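Local coordinates for protein myosin-I heavy chain (Dictyostelium discoideum, PDB 5EJY) that is an actin-based motor with ATPase activity that takes part in the early steps of phagocytosis and adhesion, represented here by a MyTH4-FERM unit of its tail, at residues A[310-313]-A[314-317]; A[486-489]-A[490-494]; A[205-208]-A[209-213]. All coordinates share one frame; numbering follows the deposited sequence.

The three contacts are local ones, and each lies in a different lobe of the FERM part of this myosin tail. Contact 3 is the turn of the first hairpin in the ubiquitin-like lobe. Contact 1 is a helix of the central lobe. Contact 2 is the C-terminal helix. Contacts 1 and 3 meet directly, with centres 12 Å apart. Phe313 O is hydrogen-bonded to Thr208 OG1 at 2.7 Å, and the Phe313 ring packs against Ala207 and Asp209. Contact 2 stands apart, its nearest atoms about 7 Å from contact 1 and about 11 Å from contact 3. The touching pair therefore marks an interface between lobes.

Contact 1 (A[310-313]-A[314-317]); sequences ENEF and YYHQ
The carbonyl oxygen of Glu312 takes two bonds from His316, both weak. His316 ND1 lies 2.6 Å from Glu312 O, but the hydrogen bond is strongly bent, with an N-H...O angle of 126°. The backbone N of His316 reaches the same oxygen at a longer 3.4 Å. The imidazole is therefore folded back along its own helix. CG of His316 sits beside the backbone N and anti to the carbonyl carbon (chi1 -67°), which brings ND1 over the preceding turn.

Tyr315 bends back in the same way. Its ring covers Asn311 O, which stands 3.1 Å above the ring plane and over its centre. That oxygen is also the acceptor for the backbone of Tyr315, with N and O 2.9 Å apart. The phenol end of Tyr315 continues alongside Asn311, and its OH comes to 3.8 Å from Asn311 CB. Glu312 approaches the same ring at its edge. Its carboxylate is turned 87° to the ring, with OE1 3.9 Å from Tyr315 CD2. Glu310 O and Phe313 O accept the regular helical bonds of Tyr314 N and Gln317 N.

The buried polar ends mostly look outward from this helix: Glu310 forms a salt bridge with Arg237, Tyr314 OH bonds to Asn408 N, and Gln317 OE1 accepts from Lys291 N. Gln317 NE2 lies in plane at the edge of the Tyr314 ring.

These residues belong to helix 304-322 of the FERM central lobe. Helix 390-402 packs against Tyr315 through Val398 and Glu402, while the turn after strand 201-207 comes up against the helix on the side of Phe313.

Contact 2 (A[486-489]-A[490-494]); sequences KLVS and LIKEY
This is packing between successive turns of helix 484-499, the C-terminal helix of the FERM region. Four backbone bonds hold the turns, from Leu490 N to Lys486 O through to Glu493 N to Ser489 O, the last 2.8 Å long.

Lys486 and Leu490 run side by side. Lys486 has two conformers. In one of them its chain is extended, CG anti to the backbone N (chi1 -176°) and 4.0 Å from Leu490 CD1, and its NZ ends on Leu411 O. Leu490 is folded close to the backbone, with CG 3.1 Å from Lys486 O.

One residue further on, Leu487 CD1 meets Ile491 CD1 at 4.3 Å. Val488 and Lys492 also lie alongside each other. The final bend of the lysine (chi4 67°) turns its NZ back to 3.3 Å from Val488 CG1. Ser489 OG has an outside partner in Lys292 NZ.

The apolar side chains face beta strands. Leu487, Leu490 and Ile491 touch strand 426-432, Leu490 also reaches strand 410-415, and Leu487, Val488 and Ile491 meet strand 466-470. A C-terminal helix laid against two antiparallel sheets is the hallmark of the PH/PTB-like third lobe of FERM domains.

Contact 3 (A[205-208]-A[209-213]); sequences ITAT and DGSLK
The carboxylate of Asp209 is the flat group here, and Ala207 CB approaches its OD1 obliquely from one side of the plane, at 3.6 Å. At its edge, Ser211 OG donates to the syn lone pair of Asp209 OD1 at 2.6 Å. Ser211 N meets OD1 on the anti side at 2.7 Å, 28° out of plane and opposite Ala207, making an Asx turn. Asp209 CG stands between its backbone N and carbonyl carbon (chi1 60°), which brings OD1 to Ser211. Lys213 NZ gives a weak bond to Ser211 OG. With an alanine at Ser211, Asp209 OD1 would probably keep only the amide as donor within the turn, letting the carboxylate rotate more easily, and Lys213 NZ would lose its weak acceptor.

A type I turn from Ala207 to Gly210 reverses the chain. Gly210 then takes a positive phi (84°), as in a G1 bulge. Ala207 N reaches Ser211 O at 2.8 Å, and Ile205 and Lys213 form a hydrogen-bonded antiparallel pair. Nearer the turn, the side chains of the non-hydrogen-bonded pair Thr206 and Leu212 cross, Leu212 CD2 3.8 Å from Thr206 OG1.

Strand 201-207 continues the sheet to strand 285-291. Helix 223-233 covers Ile205 and Lys213 through Leu230, and helix 304-322 touches the turn.

Contact 1 (A[310-313]-A[314-317])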
ATOM      1  N   GLU A 310      14.331   0.964 -16.462  1.00 25.81           N
ATOM      2  CA  GLU A 310      13.854   2.039 -15.599  1.00 26.39           C
ATOM      3  C   GLU A 310      13.488   3.273 -16.414  1.00 29.74           C
ATOM      4  O   GLU A 310      12.435   3.882 -16.205  1.00 25.28           O
ATOM      5  CB  GLU A 310      14.932   2.417 -14.588  1.00 27.16           C
ATOM      6  CG  GLU A 310      15.372   1.261 -13.682  1.00 23.71           C
ATOM      7  CD  GLU A 310      16.534   1.637 -12.801  1.00 28.42           C
ATOM      8  OE1 GLU A 310      16.888   2.837 -12.768  1.00 30.59           O
ATOM      9  OE2 GLU A 310      17.095   0.739 -12.129  1.00 27.26           O
ATOM     10  N   ASN A 311      14.369   3.645 -17.334  1.00 28.85           N
ATOM     11  CA  ASN A 311      14.176   4.872 -18.104  1.00 32.66           C
ATOM     12  C   ASN A 311      12.957   4.793 -19.019  1.00 30.80           C
ATOM     13  O   ASN A 311      12.237   5.768 -19.163  1.00 29.72           O
ATOM     14  CB  ASN A 311      15.450   5.257 -18.872  1.00 32.04           C
ATOM     15  CG  ASN A 311      16.577   5.687 -17.948  1.00 33.99           C
ATOM     16  OD1 ASN A 311      16.355   5.993 -16.777  1.00 40.16           O
ATOM     17  ND2 ASN A 311      17.791   5.718 -18.468  1.00 41.16           N
ATOM     18  N   GLU A 312      12.708   3.628 -19.614  1.00 27.07           N
ATOM     19  CA  GLU A 312      11.505   3.433 -20.437  1.00 27.88           C
ATOM     20  C   GLU A 312      10.215   3.560 -19.628  1.00 31.24           C
ATOM     21  O   GLU A 312       9.249   4.183 -20.084  1.00 26.80           O
ATOM     22  CB  GLU A 312      11.533   2.072 -21.149  1.00 34.49           C
ATOM     23  CG  GLU A 312      12.737   1.875 -22.053  1.00 38.54           C
ATOM     24  CD  GLU A 312      12.699   2.746 -23.305  1.00 46.23           C
ATOM     25  OE1 GLU A 312      11.596   3.168 -23.721  1.00 42.73           O
ATOM     26  OE2 GLU A 312      13.783   3.010 -23.872  1.00 50.22           O
ATOM     27  N   PHE A 313      10.175   2.960 -18.437  1.00 26.04           N
ATOM     28  CA  PHE A 313       9.010   3.144 -17.574  1.00 26.34           C
ATOM     29  C   PHE A 313       8.844   4.647 -17.323  1.00 22.32           C
ATOM     30  O   PHE A 313       7.738   5.199 -17.416  1.00 23.92           O
ATOM     31  CB  PHE A 313       9.179   2.403 -16.232  1.00 25.86           C
ATOM     32  CG  PHE A 313       8.769   0.935 -16.267  1.00 26.52           C
ATOM     33  CD1 PHE A 313       7.708   0.505 -17.043  1.00 25.46           C
ATOM     34  CD2 PHE A 313       9.444  -0.007 -15.486  1.00 27.32           C
ATOM     35  CE1 PHE A 313       7.335  -0.847 -17.061  1.00 31.78           C
ATOM     36  CE2 PHE A 313       9.076  -1.345 -15.492  1.00 27.13           C
ATOM     37  CZ  PHE A 313       8.020  -1.767 -16.281  1.00 30.86           C
ATOM     38  N   TYR A 314       9.946   5.314 -17.014  1.00 21.90           N
ATOM     39  CA  TYR A 314       9.863   6.741 -16.712  1.00 24.21           C
ATOM     40  C   TYR A 314       9.360   7.608 -17.879  1.00 29.52           C
ATOM     41  O   TYR A 314       8.548   8.510 -17.668  1.00 24.23           O
ATOM     42  CB  TYR A 314      11.185   7.290 -16.162  1.00 25.78           C
ATOM     43  CG  TYR A 314      11.122   8.794 -15.998  1.00 26.55           C
ATOM     44  CD1 TYR A 314      10.161   9.376 -15.173  1.00 24.79           C
ATOM     45  CD2 TYR A 314      11.981   9.631 -16.698  1.00 26.49           C
ATOM     46  CE1 TYR A 314      10.070  10.763 -15.031  1.00 22.14           C
ATOM     47  CE2 TYR A 314      11.904  11.030 -16.552  1.00 25.91           C
ATOM     48  CZ  TYR A 314      10.954  11.579 -15.719  1.00 24.96           C
ATOM     49  OH  TYR A 314      10.875  12.957 -15.582  1.00 27.58           O
ATOM     50  N   TYR A 315       9.830   7.349 -19.099  1.00 27.23           N
ATOM     51  CA  TYR A 315       9.366   8.134 -20.248  1.00 30.08           C
ATOM     52  C   TYR A 315       7.850   8.085 -20.382  1.00 29.35           C
ATOM     53  O   TYR A 315       7.225   9.084 -20.718  1.00 26.77           O
ATOM     54  CB  TYR A 315       9.997   7.669 -21.566  1.00 29.03           C
ATOM     55  CG  TYR A 315      11.501   7.708 -21.597  1.00 32.52           C
ATOM     56  CD1 TYR A 315      12.209   8.650 -20.875  1.00 35.84           C
ATOM     57  CD2 TYR A 315      12.220   6.769 -22.341  1.00 38.35           C
ATOM     58  CE1 TYR A 315      13.596   8.672 -20.900  1.00 40.22           C
ATOM     59  CE2 TYR A 315      13.597   6.789 -22.376  1.00 35.89           C
ATOM     60  CZ  TYR A 315      14.280   7.739 -21.656  1.00 39.61           C
ATOM     61  OH  TYR A 315      15.658   7.749 -21.689  1.00 46.12           O
ATOM     62  N   HIS A 316       7.252   6.923 -20.135  1.00 23.05           N
ATOM     63  CA  HIS A 316       5.795   6.809 -20.198  1.00 26.96           C
ATOM     64  C   HIS A 316       5.141   7.692 -19.146  1.00 26.32           C
ATOM     65  O   HIS A 316       4.117   8.326 -19.399  1.00 26.38           O
ATOM     66  CB  HIS A 316       5.343   5.361 -19.984  1.00 29.71           C
ATOM     67  CG  HIS A 316       5.749   4.434 -21.084  1.00 36.09           C
ATOM     68  ND1 HIS A 316       6.836   3.594 -20.985  1.00 41.49           N
ATOM     69  CD2 HIS A 316       5.216   4.219 -22.308  1.00 42.00           C
ATOM     70  CE1 HIS A 316       6.954   2.896 -22.100  1.00 43.38           C
ATOM     71  NE2 HIS A 316       5.980   3.254 -22.917  1.00 47.42           N
ATOM     72  N   GLN A 317       5.731   7.695 -17.957  1.00 24.12           N
ATOM     73  CA  GLN A 317       5.239   8.504 -16.837  1.00 25.11           C
ATOM     74  C   GLN A 317       5.322  10.000 -17.142  1.00 24.01           C
ATOM     75  O   GLN A 317       4.356  10.731 -16.952  1.00 24.70           O
ATOM     76  CB  GLN A 317       6.057   8.180 -15.588  1.00 22.15           C
ATOM     77  CG  GLN A 317       5.912   9.149 -14.428  1.00 25.46           C
ATOM     78  CD  GLN A 317       6.723   8.703 -13.222  1.00 23.20           C
ATOM     79  OE1 GLN A 317       6.914   7.508 -13.014  1.00 21.31           O
ATOM     80  NE2 GLN A 317       7.231   9.657 -12.448  1.00 22.43           N
TER

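Contact 2 (A[486-489]-A[490-494])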
ATOM      1  N   LYS A 486       3.319  12.623   0.305  1.00 22.75           N
ATOM      2  CA  LYS A 486       4.268  12.586  -0.800  0.74 24.64           C
ATOM      3  C   LYS A 486       5.259  13.740  -0.688  1.00 23.82           C
ATOM      4  O   LYS A 486       6.471  13.544  -0.794  1.00 24.76           O
ATOM      5  CB  LYS A 486       3.549  12.647  -2.154  0.74 25.34           C
ATOM      6  CG  LYS A 486       4.486  12.526  -3.348  0.74 25.52           C
ATOM      7  CD  LYS A 486       3.757  12.654  -4.685  1.00 31.35           C
ATOM      8  CE  LYS A 486       4.740  12.533  -5.869  1.00 36.74           C
ATOM      9  NZ  LYS A 486       4.114  12.689  -7.231  1.00 35.64           N
ATOM     10  N   LEU A 487       4.738  14.944  -0.468  1.00 24.48           N
ATOM     11  CA  LEU A 487       5.604  16.121  -0.384  1.00 20.80           C
ATOM     12  C   LEU A 487       6.571  16.019   0.805  1.00 21.38           C
ATOM     13  O   LEU A 487       7.768  16.232   0.649  1.00 23.59           O
ATOM     14  CB  LEU A 487       4.762  17.396  -0.298  1.00 19.73           C
ATOM     15  CG  LEU A 487       5.558  18.705  -0.273  1.00 22.05           C
ATOM     16  CD1 LEU A 487       6.566  18.727  -1.418  1.00 22.46           C
ATOM     17  CD2 LEU A 487       4.602  19.878  -0.372  1.00 23.80           C
ATOM     18  N   VAL A 488       6.054  15.691   1.986  1.00 22.77           N
ATOM     19  CA  VAL A 488       6.898  15.518   3.170  1.00 21.86           C
ATOM     20  C   VAL A 488       7.982  14.459   2.946  1.00 26.13           C
ATOM     21  O   VAL A 488       9.161  14.688   3.239  1.00 22.88           O
ATOM     22  CB  VAL A 488       6.066  15.133   4.420  1.00 25.99           C
ATOM     23  CG1 VAL A 488       6.983  14.692   5.582  1.00 27.32           C
ATOM     24  CG2 VAL A 488       5.161  16.295   4.851  1.00 26.42           C
ATOM     25  N   SER A 489       7.592  13.292   2.434  1.00 22.62           N
ATOM     26  CA  SER A 489       8.569  12.219   2.259  1.00 24.63           C
ATOM     27  C   SER A 489       9.597  12.548   1.180  1.00 21.26           C
ATOM     28  O   SER A 489      10.752  12.156   1.286  1.00 23.35           O
ATOM     29  CB  SER A 489       7.886  10.858   1.984  1.00 25.27           C
ATOM     30  OG  SER A 489       7.215  10.873   0.740  1.00 26.51           O
ATOM     31  N   LEU A 490       9.192  13.278   0.145  1.00 19.31           N
ATOM     32  CA  LEU A 490      10.153  13.689  -0.876  1.00 23.02           C
ATOM     33  C   LEU A 490      11.202  14.602  -0.250  1.00 24.64           C
ATOM     34  O   LEU A 490      12.395  14.453  -0.490  1.00 25.86           O
ATOM     35  CB  LEU A 490       9.458  14.430  -2.015  1.00 24.17           C
ATOM     36  CG  LEU A 490       8.642  13.586  -2.991  1.00 23.29           C
ATOM     37  CD1 LEU A 490       7.880  14.494  -3.963  1.00 22.84           C
ATOM     38  CD2 LEU A 490       9.568  12.622  -3.742  1.00 23.19           C
ATOM     39  N   ILE A 491      10.757  15.554   0.561  1.00 22.49           N
ATOM     40  CA  ILE A 491      11.711  16.463   1.182  1.00 24.11           C
ATOM     41  C   ILE A 491      12.679  15.677   2.061  1.00 28.96           C
ATOM     42  O   ILE A 491      13.900  15.847   1.970  1.00 24.05           O
ATOM     43  CB  ILE A 491      11.015  17.568   1.980  1.00 26.03           C
ATOM     44  CG1 ILE A 491      10.219  18.457   1.017  1.00 23.63           C
ATOM     45  CG2 ILE A 491      12.061  18.394   2.756  1.00 27.25           C
ATOM     46  CD1 ILE A 491       9.376  19.552   1.696  1.00 27.63           C
ATOM     47  N   LYS A 492      12.136  14.785   2.887  1.00 24.38           N
ATOM     48  CA  LYS A 492      12.977  13.977   3.763  1.00 27.46           C
ATOM     49  C   LYS A 492      13.927  13.041   3.005  1.00 28.27           C
ATOM     50  O   LYS A 492      15.092  12.896   3.387  1.00 26.94           O
ATOM     51  CB  LYS A 492      12.111  13.189   4.751  1.00 30.24           C
ATOM     52  CG  LYS A 492      11.358  14.100   5.727  1.00 37.85           C
ATOM     53  CD  LYS A 492      10.580  13.301   6.754  1.00 38.76           C
ATOM     54  CE  LYS A 492      10.336  14.113   8.019  1.00 44.41           C
ATOM     55  NZ  LYS A 492       9.434  15.262   7.782  1.00 51.43           N
ATOM     56  N   GLU A 493      13.438  12.399   1.944  1.00 25.91           N
ATOM     57  CA  GLU A 493      14.269  11.464   1.189  1.00 24.84           C
ATOM     58  C   GLU A 493      15.378  12.139   0.374  1.00 27.98           C
ATOM     59  O   GLU A 493      16.503  11.637   0.310  1.00 26.73           O
ATOM     60  CB  GLU A 493      13.406  10.596   0.269  1.00 28.63           C
ATOM     61  CG  GLU A 493      12.424   9.710   1.008  1.00 32.40           C
ATOM     62  CD  GLU A 493      13.067   8.434   1.521  1.00 47.46           C
ATOM     63  OE1 GLU A 493      14.316   8.375   1.592  1.00 47.65           O
ATOM     64  OE2 GLU A 493      12.321   7.484   1.837  1.00 51.11           O
ATOM     65  N   TYR A 494      15.072  13.256  -0.278  1.00 23.71           N
ATOM     66  CA  TYR A 494      16.135  13.983  -0.974  1.00 28.00           C
ATOM     67  C   TYR A 494      17.162  14.492   0.036  1.00 30.06           C
ATOM     68  O   TYR A 494      18.365  14.412  -0.207  1.00 32.46           O
ATOM     69  CB  TYR A 494      15.592  15.138  -1.815  1.00 28.06           C
ATOM     70  CG  TYR A 494      15.072  14.690  -3.156  1.00 25.40           C
ATOM     71  CD1 TYR A 494      15.932  14.155  -4.116  1.00 27.11           C
ATOM     72  CD2 TYR A 494      13.724  14.783  -3.458  1.00 24.04           C
ATOM     73  CE1 TYR A 494      15.451  13.728  -5.352  1.00 27.58           C
ATOM     74  CE2 TYR A 494      13.238  14.366  -4.684  1.00 26.44           C
ATOM     75  CZ  TYR A 494      14.102  13.839  -5.622  1.00 25.08           C
ATOM     76  OH  TYR A 494      13.596  13.443  -6.828  1.00 26.74           O
TER

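Contact 3 (A[205-208]-A[209-213])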
ATOM      1  N   ILE A 205      -0.514  -5.001 -10.003  1.00 20.64           N
ATOM      2  CA  ILE A 205       0.083  -3.664 -10.009  1.00 22.92           C
ATOM      3  C   ILE A 205       0.206  -3.166 -11.449  1.00 24.42           C
ATOM      4  O   ILE A 205       0.776  -3.848 -12.301  1.00 22.41           O
ATOM      5  CB  ILE A 205       1.497  -3.667  -9.406  1.00 20.71           C
ATOM      6  CG1 ILE A 205       1.574  -4.507  -8.115  1.00 23.14           C
ATOM      7  CG2 ILE A 205       1.998  -2.243  -9.201  1.00 22.17           C
ATOM      8  CD1 ILE A 205       0.820  -3.936  -6.957  1.00 27.76           C
ATOM      9  N   THR A 206      -0.311  -1.976 -11.716  1.00 26.91           N
ATOM     10  CA  THR A 206      -0.211  -1.400 -13.050  1.00 24.84           C
ATOM     11  C   THR A 206       1.129  -0.685 -13.236  1.00 28.09           C
ATOM     12  O   THR A 206       1.513   0.135 -12.412  1.00 24.62           O
ATOM     13  CB  THR A 206      -1.338  -0.380 -13.274  1.00 34.56           C
ATOM     14  OG1 THR A 206      -2.600  -1.014 -13.032  1.00 32.33           O
ATOM     15  CG2 THR A 206      -1.301   0.164 -14.700  1.00 32.62           C
ATOM     16  N   ALA A 207       1.835  -0.986 -14.321  1.00 28.63           N
ATOM     17  CA  ALA A 207       3.076  -0.285 -14.637  1.00 27.55           C
ATOM     18  C   ALA A 207       2.758   0.977 -15.449  1.00 27.41           C
ATOM     19  O   ALA A 207       1.629   1.161 -15.888  1.00 29.53           O
ATOM     20  CB  ALA A 207       4.033  -1.207 -15.396  1.00 27.44           C
ATOM     21  N   THR A 208       3.743   1.844 -15.640  1.00 28.14           N
ATOM     22  CA  THR A 208       3.506   3.116 -16.335  1.00 31.79           C
ATOM     23  C   THR A 208       3.115   2.919 -17.805  1.00 40.15           C
ATOM     24  O   THR A 208       2.461   3.776 -18.398  1.00 34.57           O
ATOM     25  CB  THR A 208       4.726   4.047 -16.246  1.00 32.20           C
ATOM     26  OG1 THR A 208       5.864   3.402 -16.832  1.00 33.35           O
ATOM     27  CG2 THR A 208       5.038   4.411 -14.778  1.00 28.58           C
ATOM     28  N   ASP A 209       3.502   1.787 -18.390  1.00 30.87           N
ATOM     29  CA  ASP A 209       3.151   1.496 -19.774  1.00 29.78           C
ATOM     30  C   ASP A 209       1.788   0.827 -19.835  1.00 33.17           C
ATOM     31  O   ASP A 209       1.364   0.328 -20.881  1.00 36.76           O
ATOM     32  CB  ASP A 209       4.209   0.609 -20.432  1.00 33.88           C
ATOM     33  CG  ASP A 209       4.374  -0.736 -19.724  1.00 37.21           C
ATOM     34  OD1 ASP A 209       3.478  -1.128 -18.937  1.00 33.37           O
ATOM     35  OD2 ASP A 209       5.398  -1.404 -19.975  1.00 37.53           O
ATOM     36  N   GLY A 210       1.098   0.812 -18.700  1.00 31.42           N
ATOM     37  CA  GLY A 210      -0.244   0.264 -18.652  1.00 26.39           C
ATOM     38  C   GLY A 210      -0.285  -1.242 -18.474  1.00 31.05           C
ATOM     39  O   GLY A 210      -1.354  -1.810 -18.259  1.00 31.88           O
ATOM     40  N   SER A 211       0.870  -1.895 -18.562  1.00 31.18           N
ATOM     41  CA  SER A 211       0.912  -3.349 -18.386  1.00 36.79           C
ATOM     42  C   SER A 211       0.571  -3.756 -16.955  1.00 33.30           C
ATOM     43  O   SER A 211       0.734  -2.978 -16.008  1.00 29.55           O
ATOM     44  CB  SER A 211       2.268  -3.931 -18.796  1.00 36.98           C
ATOM     45  OG  SER A 211       3.296  -3.548 -17.899  1.00 34.45           O
ATOM     46  N   LEU A 212       0.109  -4.991 -16.812  1.00 34.38           N
ATOM     47  CA  LEU A 212      -0.363  -5.497 -15.539  1.00 36.16           C
ATOM     48  C   LEU A 212       0.613  -6.511 -14.945  1.00 32.33           C
ATOM     49  O   LEU A 212       0.854  -7.552 -15.540  1.00 32.68           O
ATOM     50  CB  LEU A 212      -1.719  -6.163 -15.744  1.00 39.06           C
ATOM     51  CG  LEU A 212      -2.728  -5.702 -14.708  1.00 38.78           C
ATOM     52  CD1 LEU A 212      -2.096  -5.837 -13.339  1.00 35.20           C
ATOM     53  CD2 LEU A 212      -3.134  -4.264 -15.001  1.00 36.55           C
ATOM     54  N   LYS A 213       1.168  -6.198 -13.775  1.00 27.26           N
ATOM     55  CA  LYS A 213       2.097  -7.099 -13.096  1.00 24.96           C
ATOM     56  C   LYS A 213       1.418  -7.761 -11.896  1.00 28.37           C
ATOM     57  O   LYS A 213       0.643  -7.133 -11.201  1.00 34.12           O
ATOM     58  CB  LYS A 213       3.319  -6.338 -12.594  1.00 25.08           C
ATOM     59  CG  LYS A 213       3.907  -5.342 -13.573  1.00 30.37           C
ATOM     60  CD  LYS A 213       4.317  -5.981 -14.865  1.00 32.34           C
ATOM     61  CE  LYS A 213       4.982  -4.937 -15.760  1.00 38.19           C
ATOM     62  NZ  LYS A 213       5.417  -5.503 -17.069  1.00 34.53           N
TER